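Local coordinates for protein Gp26 (Listeria phage P40, PDB 4JZ5) that probably degrades the peptidoglycan of the Listeria cell wall as a phage endolysin of glycosyl hydrolase family 25, at residues 147-152 against 164-169; 39-44 against 72-77; 192-197 against 209-214; 96-101 against 140-145. One frame throughout, in Å; residues are numbered along the deposited sequence.

Contact 1: residues 147-152 against 164-169; sequences VGLYAG and VKHDLR
One face of the His-166 imidazole is covered by Leu-149, whose CB stands 3.6 Å from the ring centroid and only 5° off the ring normal, a CH-pi contact over the centre; at the ring edge, in its plane, lie CA of Leu-168 and N of Arg-169. The setting is a beta-alpha-beta crossover: strand 147-152 leads through helix 153-158 and a loop to parallel strand 169-172. Registration begins at Leu-149 and Arg-169. Leu-149 N donates to Leu-168 O at 3.0 Å, nearly straight at 169°, and Asp-167 N donates to Val-147 O at 2.9 Å, so the loop is sewn on before the strand proper starts. His-166 reaches over the strand because its CG sits between its own backbone N and carbonyl carbon (chi1 60°), and a hydrogen bond within the loop, from Leu-168 N to His-166 ND1 at 3.1 Å, helps to set the ring, with the donor slightly tilted from the ring plane. Beyond the imidazole, Leu-149 CD2 meets Val-164 CB at 3.9 Å, the two side chains crossing at about a right angle, while Trp-156 of helix 153-158 touches both Leu-149 and His-166. At the other end, Asp-167 forms a salt bridge with Lys-140 through OD2, and that same oxygen accepts the N-H of Val-147, with N 2.9 Å from OD2, through its anti lone pair.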
loop_
_atom_site.group_PDB
_atom_site.type_symbol
_atom_site.label_atom_id
_atom_site.label_comp_id
_atom_site.label_asym_id
_atom_site.label_seq_id
_atom_site.Cartn_x
_atom_site.Cartn_y
_atom_site.Cartn_z
ATOM N N VAL A 147 -4.607 -2.019 -9.295
ATOM C CA VAL A 147 -3.861 -0.924 -8.685
ATOM C C VAL A 147 -4.836 -0.003 -7.976
ATOM O O VAL A 147 -5.759 0.531 -8.595
ATOM C CB VAL A 147 -3.087 -0.112 -9.738
ATOM C CG1 VAL A 147 -2.316 1.019 -9.082
ATOM C CG2 VAL A 147 -2.153 -1.005 -10.526
ATOM N N GLY A 148 -4.602 0.203 -6.683
ATOM C CA GLY A 148 -5.381 1.122 -5.886
ATOM C C GLY A 148 -4.623 2.394 -5.539
ATOM O O GLY A 148 -3.507 2.620 -6.008
ATOM N N LEU A 149 -5.264 3.220 -4.710
ATOM C CA LEU A 149 -4.793 4.556 -4.393
ATOM C C LEU A 149 -4.899 4.757 -2.892
ATOM O O LEU A 149 -5.922 4.446 -2.296
ATOM C CB LEU A 149 -5.643 5.590 -5.120
ATOM C CG LEU A 149 -5.296 7.055 -4.886
ATOM C CD1 LEU A 149 -3.898 7.401 -5.351
ATOM C CD2 LEU A 149 -6.326 7.929 -5.589
ATOM N N TYR A 150 -3.821 5.292 -2.308
ATOM C CA TYR A 150 -3.739 5.583 -0.880
ATOM C C TYR A 150 -3.443 7.052 -0.645
ATOM O O TYR A 150 -2.549 7.621 -1.264
ATOM C CB TYR A 150 -2.626 4.750 -0.226
ATOM C CG TYR A 150 -2.216 5.210 1.159
ATOM C CD1 TYR A 150 -1.275 6.230 1.329
ATOM C CD2 TYR A 150 -2.759 4.619 2.293
ATOM C CE1 TYR A 150 -0.895 6.648 2.576
ATOM C CE2 TYR A 150 -2.388 5.039 3.554
ATOM C CZ TYR A 150 -1.445 6.050 3.692
ATOM O OH TYR A 150 -1.033 6.499 4.923
ATOM N N ALA A 151 -4.156 7.625 0.328
ATOM C CA ALA A 151 -3.801 8.910 0.919
ATOM C C ALA A 151 -4.571 9.052 2.228
ATOM O O ALA A 151 -5.511 8.293 2.518
ATOM C CB ALA A 151 -4.124 10.062 -0.019
ATOM N N GLY A 152 -4.167 10.009 3.055
ATOM C CA GLY A 152 -4.971 10.387 4.196
ATOM C C GLY A 152 -6.276 11.047 3.768
ATOM O O GLY A 152 -6.367 11.650 2.697
ATOM N N VAL A 164 -9.952 10.118 -9.395
ATOM C CA VAL A 164 -9.063 9.099 -9.944
ATOM C C VAL A 164 -9.807 7.775 -10.070
ATOM O O VAL A 164 -10.546 7.392 -9.167
ATOM C CB VAL A 164 -7.813 8.928 -9.062
ATOM C CG1 VAL A 164 -6.864 7.911 -9.667
ATOM C CG2 VAL A 164 -7.091 10.257 -8.888
ATOM N N LYS A 165 -9.631 7.097 -11.199
ATOM C CA LYS A 165 -10.218 5.777 -11.423
ATOM C C LYS A 165 -9.191 4.710 -11.111
ATOM O O LYS A 165 -8.101 4.696 -11.696
ATOM C CB LYS A 165 -10.657 5.654 -12.875
ATOM C CG LYS A 165 -11.678 6.688 -13.272
ATOM C CD LYS A 165 -11.974 6.621 -14.765
ATOM C CE LYS A 165 -13.142 7.520 -15.153
ATOM N NZ LYS A 165 -12.863 8.954 -14.882
ATOM N N HIS A 166 -9.513 3.829 -10.176
ATOM C CA HIS A 166 -8.562 2.812 -9.730
ATOM C C HIS A 166 -9.341 1.716 -9.021
ATOM O O HIS A 166 -10.571 1.763 -8.932
ATOM C CB HIS A 166 -7.522 3.417 -8.789
ATOM C CG HIS A 166 -8.139 4.014 -7.582
ATOM N ND1 HIS A 166 -8.459 3.266 -6.478
ATOM C CD2 HIS A 166 -8.619 5.256 -7.362
ATOM C CE1 HIS A 166 -9.082 4.035 -5.609
ATOM N NE2 HIS A 166 -9.180 5.253 -6.114
ATOM N N ASP A 167 -8.618 0.734 -8.501
ATOM C CA ASP A 167 -9.236 -0.496 -8.047
ATOM C C ASP A 167 -9.476 -0.634 -6.547
ATOM O O ASP A 167 -10.075 -1.636 -6.138
ATOM C CB ASP A 167 -8.390 -1.678 -8.526
ATOM C CG ASP A 167 -8.327 -1.754 -10.025
ATOM O OD1 ASP A 167 -9.418 -1.732 -10.642
ATOM O OD2 ASP A 167 -7.226 -1.802 -10.588
ATOM N N LEU A 168 -8.992 0.276 -5.713
ATOM C CA LEU A 168 -9.207 0.139 -4.276
ATOM C C LEU A 168 -8.871 1.418 -3.515
ATOM O O LEU A 168 -7.766 1.932 -3.616
ATOM C CB LEU A 168 -8.380 -1.025 -3.733
ATOM C CG LEU A 168 -8.880 -1.612 -2.411
ATOM C CD1 LEU A 168 -8.609 -3.119 -2.351
ATOM C CD2 LEU A 168 -8.239 -0.923 -1.220
ATOM N N ARG A 169 -9.848 1.919 -2.765
ATOM C CA ARG A 169 -9.668 3.119 -1.948
ATOM C C ARG A 169 -9.053 2.786 -0.593
ATOM O O ARG A 169 -9.709 2.187 0.263
ATOM C CB ARG A 169 -11.013 3.796 -1.713
ATOM C CG ARG A 169 -11.738 4.255 -2.968
ATOM C CD ARG A 169 -13.197 4.605 -2.687
ATOM N NE ARG A 169 -13.372 5.717 -1.750
ATOM C CZ ARG A 169 -13.454 6.999 -2.092
ATOM N NH1 ARG A 169 -13.393 7.382 -3.358
ATOM N NH2 ARG A 169 -13.611 7.907 -1.140
#

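Contact 2: residues 39-44 against 72-77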
loop_
_atom_site.group_PDB
_atom_site.type_symbol
_atom_site.label_atom_id
_atom_site.label_comp_id
_atom_site.label_asym_id
_atom_site.label_seq_id
_atom_site.Cartn_x
_atom_site.Cartn_y
_atom_site.Cartn_z
ATOM N N GLY A 39 5.036 -15.210 12.518
ATOM C CA GLY A 39 4.247 -14.648 13.603
ATOM C C GLY A 39 3.088 -13.770 13.156
ATOM O O GLY A 39 2.257 -13.390 13.982
ATOM N N LEU A 40 3.021 -13.454 11.868
ATOM C CA LEU A 40 1.900 -12.697 11.323
ATOM C C LEU A 40 0.728 -13.590 10.916
ATOM O O LEU A 40 -0.389 -13.110 10.720
ATOM C CB LEU A 40 2.346 -11.943 10.090
ATOM C CG LEU A 40 3.527 -10.991 10.246
ATOM C CD1 LEU A 40 3.846 -10.330 8.921
ATOM C CD2 LEU A 40 3.252 -9.927 11.303
ATOM N N LYS A 41 0.973 -14.888 10.784
ATOM C CA LYS A 41 0.008 -15.771 10.146
ATOM C C LYS A 41 -1.286 -15.918 10.921
ATOM O O LYS A 41 -2.357 -16.047 10.319
ATOM C CB LYS A 41 0.649 -17.126 9.891
ATOM C CG LYS A 41 1.677 -17.065 8.792
ATOM C CD LYS A 41 1.043 -17.113 7.406
ATOM C CE LYS A 41 0.510 -18.507 7.053
ATOM N NZ LYS A 41 -0.005 -18.582 5.663
ATOM N N GLU A 42 -1.217 -15.881 12.247
ATOM C CA GLU A 42 -2.410 -16.096 13.048
ATOM C C GLU A 42 -3.474 -15.026 12.826
ATOM O O GLU A 42 -4.655 -15.350 12.662
ATOM C CB GLU A 42 -2.043 -16.162 14.530
ATOM C CG GLU A 42 -3.221 -16.486 15.425
ATOM C CD GLU A 42 -2.818 -16.734 16.861
ATOM O OE1 GLU A 42 -3.695 -17.137 17.654
ATOM O OE2 GLU A 42 -1.633 -16.523 17.199
ATOM N N ASP A 43 -3.072 -13.761 12.850
ATOM C CA ASP A 43 -4.041 -12.661 12.887
ATOM C C ASP A 43 -4.095 -11.783 11.644
ATOM O O ASP A 43 -5.068 -11.053 11.467
ATOM C CB ASP A 43 -3.765 -11.737 14.082
ATOM C CG ASP A 43 -3.995 -12.410 15.419
ATOM O OD1 ASP A 43 -4.759 -13.384 15.465
ATOM O OD2 ASP A 43 -3.418 -11.940 16.420
ATOM N N VAL A 44 -3.065 -11.831 10.814
ATOM C CA VAL A 44 -2.944 -10.889 9.709
ATOM C C VAL A 44 -3.404 -11.532 8.420
ATOM O O VAL A 44 -2.930 -12.612 8.065
ATOM C CB VAL A 44 -1.496 -10.410 9.558
ATOM C CG1 VAL A 44 -1.353 -9.502 8.340
ATOM C CG2 VAL A 44 -1.028 -9.697 10.825
ATOM N N VAL A 72 6.164 -18.023 4.110
ATOM C CA VAL A 72 5.097 -18.469 4.995
ATOM C C VAL A 72 3.734 -18.463 4.322
ATOM O O VAL A 72 2.736 -18.811 4.956
ATOM C CB VAL A 72 5.026 -17.624 6.293
ATOM C CG1 VAL A 72 6.348 -17.696 7.035
ATOM C CG2 VAL A 72 4.647 -16.180 6.012
ATOM N N GLY A 73 3.674 -18.101 3.041
ATOM C CA GLY A 73 2.414 -18.076 2.321
ATOM C C GLY A 73 1.489 -16.939 2.724
ATOM O O GLY A 73 0.273 -17.078 2.617
ATOM N N MET A 74 2.038 -15.815 3.177
ATOM C CA MET A 74 1.204 -14.647 3.464
ATOM C C MET A 74 0.932 -13.901 2.172
ATOM O O MET A 74 1.873 -13.453 1.526
ATOM C CB MET A 74 1.907 -13.721 4.442
ATOM C CG MET A 74 1.165 -12.421 4.689
ATOM S SD MET A 74 -0.404 -12.567 5.558
ATOM C CE MET A 74 0.199 -12.977 7.207
ATOM N N PRO A 75 -0.343 -13.733 1.800
ATOM C CA PRO A 75 -0.613 -12.938 0.598
ATOM C C PRO A 75 -0.173 -11.494 0.804
ATOM O O PRO A 75 -0.289 -10.947 1.898
ATOM C CB PRO A 75 -2.128 -13.061 0.416
ATOM C CG PRO A 75 -2.652 -13.433 1.743
ATOM C CD PRO A 75 -1.580 -14.233 2.426
ATOM N N PHE A 76 0.353 -10.882 -0.249
ATOM C CA PHE A 76 0.860 -9.540 -0.118
ATOM C C PHE A 76 0.778 -8.758 -1.413
ATOM O O PHE A 76 0.601 -9.287 -2.498
ATOM C CB PHE A 76 2.308 -9.562 0.438
ATOM C CG PHE A 76 3.362 -9.908 -0.579
ATOM C CD1 PHE A 76 3.647 -11.225 -0.878
ATOM C CD2 PHE A 76 4.076 -8.907 -1.231
ATOM C CE1 PHE A 76 4.613 -11.553 -1.812
ATOM C CE2 PHE A 76 5.055 -9.227 -2.160
ATOM C CZ PHE A 76 5.318 -10.560 -2.450
ATOM N N GLY A 77 0.903 -7.454 -1.250
ATOM C CA GLY A 77 0.944 -6.504 -2.338
ATOM C C GLY A 77 2.048 -5.486 -2.136
ATOM O O GLY A 77 2.782 -5.536 -1.151
HETATM O O HOH W 1 -1.711 -16.387 5.346
#
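The ammonium nitrogen of Lys-41 is gripped by three acceptors: Val-72 O at 2.8 Å from NZ, a water also 2.8 Å from NZ, and, weakly, Gly-73 O at 3.4 Å from NZ. The water donates a weak bond to Gly-73 O. Val-72 and Gly-73 end helix 62-72 in a Schellman motif, with Gly-73 at positive phi, so the lysine brings its charge to the carbonyl end of the helix, where it should interact favourably with the helix dipole. Bends at chi2 and chi3 (-81° and -73°) fold the lysine chain back to this point, and its CD passes Val-72 CG2 at 4.0 Å. Next to this polar end the contact turns apolar. Met-74, also bent at chi2 and chi3, presents its methyl: CE lies 3.7 Å from Leu-40 CB and 3.9 Å from Val-44 CB. CE is 3.6 Å from Leu-40 O, the carbonyl that accepts from Val-44 N, and 3.3 Å from Val-44 O, so the methyl sits against this turn. The loop between strands 25-28 and 46-53 packs on the junction of helix 62-72 with strand 76-81, Met-74 resting on Leu-69 and Val-47, and Leu-40 and Val-44 on Leu-26.

Contact 3: residues 192-197 against 209-214; sequences WQYTSK and MNTCSS
A beta bulge interrupts the antiparallel pairing: Gln-193 faces Asn-210 as a non-hydrogen-bonded pair, yet Thr-195 faces Met-209, so Tyr-194 is the extra residue. Both sides of the bulge stay bonded, through Tyr-194 N to Met-209 O at 2.9 Å and Met-209 N to Thr-195 O at 3.1 Å, while Trp-192 and Thr-211 exchange two bonds further along. The Tyr-194 ring turns back across the partner strand, its CG placed between backbone N and carbonyl carbon (chi1 61°). Met-209 O lies 3.6 Å above one ring face, offset toward the rim, and Met-209 CB meets CZ of Tyr-194 at 3.5 Å. Thr-211 CG2, lying alongside the indole, comes within 3.6 Å of Trp-192 CE3. The face bearing Gln-193 and Asn-210 is different in kind: their side chains run side by side, amide planes 43° apart, with Asn-210 OD1 only 3.0 Å from Gln-193 CB. That oxygen accepts from Trp-170 NE1, and Gln-193 OE1 is bound by the hydroxyls of Tyr-174 and Tyr-150. Because Gln-193 NE2 and Asn-210 ND2 both donate to OD1 of Asp-27, two amide N-H groups converge on one carboxylate oxygen, an arrangement expected to restrain the Asp-27 carboxylate.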
loop_
_atom_site.group_PDB
_atom_site.type_symbol
_atom_site.label_atom_id
_atom_site.label_comp_id
_atom_site.label_asym_id
_atom_site.label_seq_id
_atom_site.Cartn_x
_atom_site.Cartn_y
_atom_site.Cartn_z
ATOM N N TRP A 192 -8.990 0.790 5.433
ATOM C CA TRP A 192 -8.817 1.918 6.352
ATOM C C TRP A 192 -7.540 1.716 7.147
ATOM O O TRP A 192 -7.415 0.739 7.883
ATOM C CB TRP A 192 -10.020 1.985 7.284
ATOM C CG TRP A 192 -9.933 2.887 8.487
ATOM C CD1 TRP A 192 -9.208 4.027 8.654
ATOM C CD2 TRP A 192 -10.655 2.687 9.691
ATOM N NE1 TRP A 192 -9.430 4.546 9.923
ATOM C CE2 TRP A 192 -10.324 3.737 10.573
ATOM C CE3 TRP A 192 -11.546 1.707 10.119
ATOM C CZ2 TRP A 192 -10.853 3.824 11.864
ATOM C CZ3 TRP A 192 -12.073 1.797 11.393
ATOM C CH2 TRP A 192 -11.727 2.851 12.247
ATOM N N GLN A 193 -6.591 2.621 6.957
ATOM C CA GLN A 193 -5.382 2.649 7.785
ATOM C C GLN A 193 -5.694 3.453 9.036
ATOM O O GLN A 193 -5.843 4.670 8.976
ATOM C CB GLN A 193 -4.219 3.243 7.025
ATOM C CG GLN A 193 -2.880 2.974 7.671
ATOM C CD GLN A 193 -1.799 3.702 6.933
ATOM O OE1 GLN A 193 -1.757 4.931 6.936
ATOM N NE2 GLN A 193 -0.956 2.967 6.229
ATOM N N TYR A 194 -5.851 2.747 10.155
ATOM C CA TYR A 194 -6.431 3.351 11.343
ATOM C C TYR A 194 -5.419 3.779 12.401
ATOM O O TYR A 194 -5.767 4.492 13.340
ATOM C CB TYR A 194 -7.496 2.442 11.952
ATOM C CG TYR A 194 -7.039 1.078 12.415
ATOM C CD1 TYR A 194 -6.406 0.917 13.637
ATOM C CD2 TYR A 194 -7.285 -0.058 11.651
ATOM C CE1 TYR A 194 -6.017 -0.318 14.069
ATOM C CE2 TYR A 194 -6.904 -1.306 12.091
ATOM C CZ TYR A 194 -6.281 -1.435 13.305
ATOM O OH TYR A 194 -5.914 -2.693 13.727
ATOM N N THR A 195 -4.168 3.361 12.259
ATOM C CA THR A 195 -3.115 3.796 13.161
ATOM C C THR A 195 -1.761 3.613 12.502
ATOM O O THR A 195 -1.608 2.753 11.619
ATOM C CB THR A 195 -3.159 3.004 14.503
ATOM O OG1 THR A 195 -2.251 3.569 15.451
ATOM C CG2 THR A 195 -2.817 1.540 14.309
ATOM N N SER A 196 -0.798 4.418 12.942
ATOM C CA SER A 196 0.603 4.243 12.586
ATOM C C SER A 196 1.393 3.676 13.765
ATOM O O SER A 196 2.613 3.502 13.660
ATOM C CB SER A 196 1.219 5.573 12.156
ATOM O OG SER A 196 1.362 6.480 13.248
ATOM N N LYS A 197 0.710 3.371 14.867
ATOM C CA LYS A 197 1.383 2.990 16.108
ATOM C C LYS A 197 0.899 1.639 16.604
ATOM O O LYS A 197 0.805 1.399 17.809
ATOM C CB LYS A 197 1.161 4.057 17.185
ATOM C CG LYS A 197 1.638 5.431 16.789
ATOM C CD LYS A 197 3.110 5.484 16.468
ATOM C CE LYS A 197 3.537 6.925 16.188
ATOM N NZ LYS A 197 4.968 7.046 15.809
ATOM N N MET A 209 -1.508 -0.271 10.872
ATOM C CA MET A 209 -2.556 -1.284 10.887
ATOM C C MET A 209 -3.766 -0.794 10.134
ATOM O O MET A 209 -4.096 0.394 10.146
ATOM C CB MET A 209 -2.924 -1.649 12.311
ATOM C CG MET A 209 -1.769 -2.323 13.017
ATOM S SD MET A 209 -2.161 -2.843 14.690
ATOM C CE MET A 209 -3.120 -4.323 14.473
ATOM N N ASN A 210 -4.421 -1.743 9.473
ATOM C CA ASN A 210 -5.515 -1.476 8.562
ATOM C C ASN A 210 -6.619 -2.497 8.784
ATOM O O ASN A 210 -6.365 -3.622 9.217
ATOM C CB ASN A 210 -5.082 -1.575 7.083
ATOM C CG ASN A 210 -3.853 -0.755 6.748
ATOM O OD1 ASN A 210 -3.957 0.360 6.277
ATOM N ND2 ASN A 210 -2.682 -1.331 6.963
ATOM N N THR A 211 -7.846 -2.113 8.435
ATOM C CA THR A 211 -8.949 -3.055 8.450
ATOM C C THR A 211 -9.856 -2.828 7.241
ATOM O O THR A 211 -9.785 -1.794 6.586
ATOM C CB THR A 211 -9.748 -3.002 9.785
ATOM O OG1 THR A 211 -10.613 -4.135 9.867
ATOM C CG2 THR A 211 -10.568 -1.736 9.907
ATOM N N CYS A 212 -10.686 -3.826 6.968
ATOM C CA CYS A 212 -11.566 -3.831 5.813
ATOM C C CYS A 212 -12.555 -4.962 5.986
ATOM O O CYS A 212 -12.428 -5.791 6.893
ATOM C CB CYS A 212 -10.773 -4.019 4.513
ATOM S SG CYS A 212 -9.799 -5.558 4.429
ATOM N N SER A 213 -13.557 -4.993 5.117
ATOM C CA SER A 213 -14.524 -6.087 5.092
ATOM C C SER A 213 -13.874 -7.356 4.588
ATOM O O SER A 213 -12.835 -7.336 3.940
ATOM C CB SER A 213 -15.688 -5.742 4.177
ATOM O OG SER A 213 -15.233 -5.735 2.836
ATOM N N SER A 214 -14.522 -8.479 4.844
ATOM C CA SER A 214 -14.053 -9.729 4.277
ATOM C C SER A 214 -14.042 -9.703 2.738
ATOM O O SER A 214 -13.132 -10.270 2.125
ATOM C CB SER A 214 -14.866 -10.888 4.842
ATOM O OG SER A 214 -14.555 -11.010 6.227
#

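Contact 4: residues 96-101 against 140-145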
loop_
_atom_site.group_PDB
_atom_site.type_symbol
_atom_site.label_atom_id
_atom_site.label_comp_id
_atom_site.label_asym_id
_atom_site.label_seq_id
_atom_site.Cartn_x
_atom_site.Cartn_y
_atom_site.Cartn_z
ATOM N N MET A 96 9.062 2.167 -11.778
ATOM C CA MET A 96 9.676 1.690 -10.532
ATOM C C MET A 96 8.789 0.637 -9.886
ATOM O O MET A 96 9.253 -0.404 -9.426
ATOM C CB MET A 96 9.869 2.838 -9.533
ATOM C CG MET A 96 10.947 3.846 -9.893
ATOM S SD MET A 96 12.651 3.235 -9.746
ATOM C CE MET A 96 12.890 3.121 -7.985
ATOM N N LEU A 97 7.500 0.924 -9.804
ATOM C CA LEU A 97 6.572 -0.016 -9.204
ATOM C C LEU A 97 6.490 -1.299 -10.043
ATOM O O LEU A 97 6.478 -2.403 -9.489
ATOM C CB LEU A 97 5.202 0.628 -9.014
ATOM C CG LEU A 97 4.105 -0.239 -8.384
ATOM C CD1 LEU A 97 4.519 -0.902 -7.070
ATOM C CD2 LEU A 97 2.862 0.593 -8.174
ATOM N N VAL A 98 6.449 -1.167 -11.364
ATOM C CA VAL A 98 6.449 -2.346 -12.230
ATOM C C VAL A 98 7.726 -3.156 -12.027
ATOM O O VAL A 98 7.680 -4.393 -11.902
ATOM C CB VAL A 98 6.271 -1.952 -13.709
ATOM C CG1 VAL A 98 6.369 -3.181 -14.625
ATOM C CG2 VAL A 98 4.943 -1.252 -13.917
ATOM N N SER A 99 8.865 -2.471 -11.973
ATOM C CA SER A 99 10.133 -3.148 -11.753
ATOM C C SER A 99 10.178 -3.864 -10.408
ATOM O O SER A 99 10.698 -4.974 -10.310
ATOM C CB SER A 99 11.277 -2.150 -11.862
ATOM O OG SER A 99 11.464 -1.754 -13.208
ATOM N N ALA A 100 9.638 -3.231 -9.374
ATOM C CA ALA A 100 9.577 -3.859 -8.055
ATOM C C ALA A 100 8.726 -5.124 -8.090
ATOM O O ALA A 100 9.083 -6.146 -7.489
ATOM C CB ALA A 100 9.023 -2.876 -7.037
ATOM N N TYR A 101 7.593 -5.045 -8.773
ATOM C CA TYR A 101 6.741 -6.212 -8.985
ATOM C C TYR A 101 7.531 -7.336 -9.678
ATOM O O TYR A 101 7.513 -8.489 -9.243
ATOM C CB TYR A 101 5.506 -5.780 -9.788
ATOM C CG TYR A 101 4.609 -6.922 -10.183
ATOM C CD1 TYR A 101 3.726 -7.493 -9.285
ATOM C CD2 TYR A 101 4.651 -7.437 -11.462
ATOM C CE1 TYR A 101 2.916 -8.546 -9.654
ATOM C CE2 TYR A 101 3.838 -8.476 -11.838
ATOM C CZ TYR A 101 2.978 -9.041 -10.936
ATOM O OH TYR A 101 2.174 -10.088 -11.319
ATOM N N LYS A 140 -1.202 -0.514 -14.445
ATOM C CA LYS A 140 -2.219 -1.501 -14.829
ATOM C C LYS A 140 -1.928 -2.038 -16.227
ATOM O O LYS A 140 -2.002 -3.254 -16.461
ATOM C CB LYS A 140 -3.624 -0.890 -14.784
ATOM C CG LYS A 140 -4.138 -0.674 -13.366
ATOM C CD LYS A 140 -5.463 0.065 -13.321
ATOM C CE LYS A 140 -6.612 -0.651 -14.024
ATOM N NZ LYS A 140 -6.934 -1.970 -13.409
ATOM N N GLY A 141 -1.597 -1.153 -17.155
ATOM C CA GLY A 141 -1.353 -1.566 -18.522
ATOM C C GLY A 141 -0.115 -2.418 -18.701
ATOM O O GLY A 141 -0.056 -3.215 -19.638
ATOM N N GLN A 142 0.874 -2.232 -17.837
ATOM C CA GLN A 142 2.099 -3.015 -17.903
ATOM C C GLN A 142 1.962 -4.390 -17.271
ATOM O O GLN A 142 2.614 -5.335 -17.713
ATOM C CB GLN A 142 3.255 -2.270 -17.228
ATOM C CG GLN A 142 3.699 -0.996 -17.945
ATOM C CD GLN A 142 4.257 -1.236 -19.341
ATOM O OE1 GLN A 142 3.746 -0.693 -20.318
ATOM N NE2 GLN A 142 5.304 -2.033 -19.438
ATOM N N THR A 143 1.125 -4.508 -16.249
ATOM C CA THR A 143 1.111 -5.698 -15.412
ATOM C C THR A 143 -0.182 -6.512 -15.442
ATOM O O THR A 143 -0.148 -7.702 -15.175
ATOM C CB THR A 143 1.372 -5.337 -13.932
ATOM O OG1 THR A 143 0.272 -4.579 -13.406
ATOM C CG2 THR A 143 2.689 -4.590 -13.765
ATOM N N GLY A 144 -1.317 -5.878 -15.698
ATOM C CA GLY A 144 -2.597 -6.566 -15.575
ATOM C C GLY A 144 -3.026 -6.804 -14.136
ATOM O O GLY A 144 -4.031 -7.490 -13.913
ATOM N N VAL A 145 -2.272 -6.274 -13.180
ATOM C CA VAL A 145 -2.575 -6.432 -11.764
ATOM C C VAL A 145 -3.406 -5.232 -11.344
ATOM O O VAL A 145 -3.239 -4.129 -11.880
ATOM C CB VAL A 145 -1.266 -6.518 -10.954
ATOM C CG1 VAL A 145 -1.530 -6.612 -9.447
ATOM C CG2 VAL A 145 -0.452 -7.715 -11.416
#
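Residues 96-101 of helix 87-106 meet the last turn of helix 128-143, the CA atoms of Val-98 and Thr-143 being nearest at 7.1 Å, and the chain leaves the second helix at Gly-144 with positive phi. The join is apolar. Both methyls of Val-98 touch Thr-143 CG2, each at 4.0 Å, and its CG2 meets Gln-142 CB at 3.9 Å, these two side chains crossing at about a right angle. Thr-143 can offer its methyl because its first torsion (chi1 67°) sends OG1 back toward the backbone; there OG1 accepts from Val-145 N at 3.1 Å in an ST turn and is bonded to Val-139 O, both partners within its own helix end, while the methyl faces the other helix. Tyr-101 carries the contact past the helix terminus. Two methyls approach its ring obliquely from the same side, with CD2 at 4.2 Å from Thr-143 CG2 and CZ at 3.7 Å from Val-145 CG2. Its OH comes closest, 3.5 Å from Val-145 CG2. Leu-114 of strand 114-117 is touched by Tyr-101, Thr-143 and Val-145; Tyr-101 also rests on Leu-78 of strand 76-81, so the two helices lie next to each other against adjacent parallel strands.

Overall arrangement
In chain order come contacts 2, 4, 1 and 3, each closing before the next opens. Contacts 1, 2 and 3 reach one mixed sheet, curled as in the barrel of family 25 hydrolases, while contact 4 joins two helices packed against it. Contacts 1 and 3 have centres 15 Å apart and are tied where Tyr-150 OH lies 2.7 Å from Gln-193 OE1. Contact 4, its centre also 15 Å from that of contact 1, is linked to it by the Lys-140 to Asp-167 salt bridge. Contact 2 touches none of the others. Contacts 3 and 4, 24 Å apart between centres, lie on opposite sides of the chain's centre, so strand-strand, loop-helix and helix-helix joins occur on different sides of the catalytic domain.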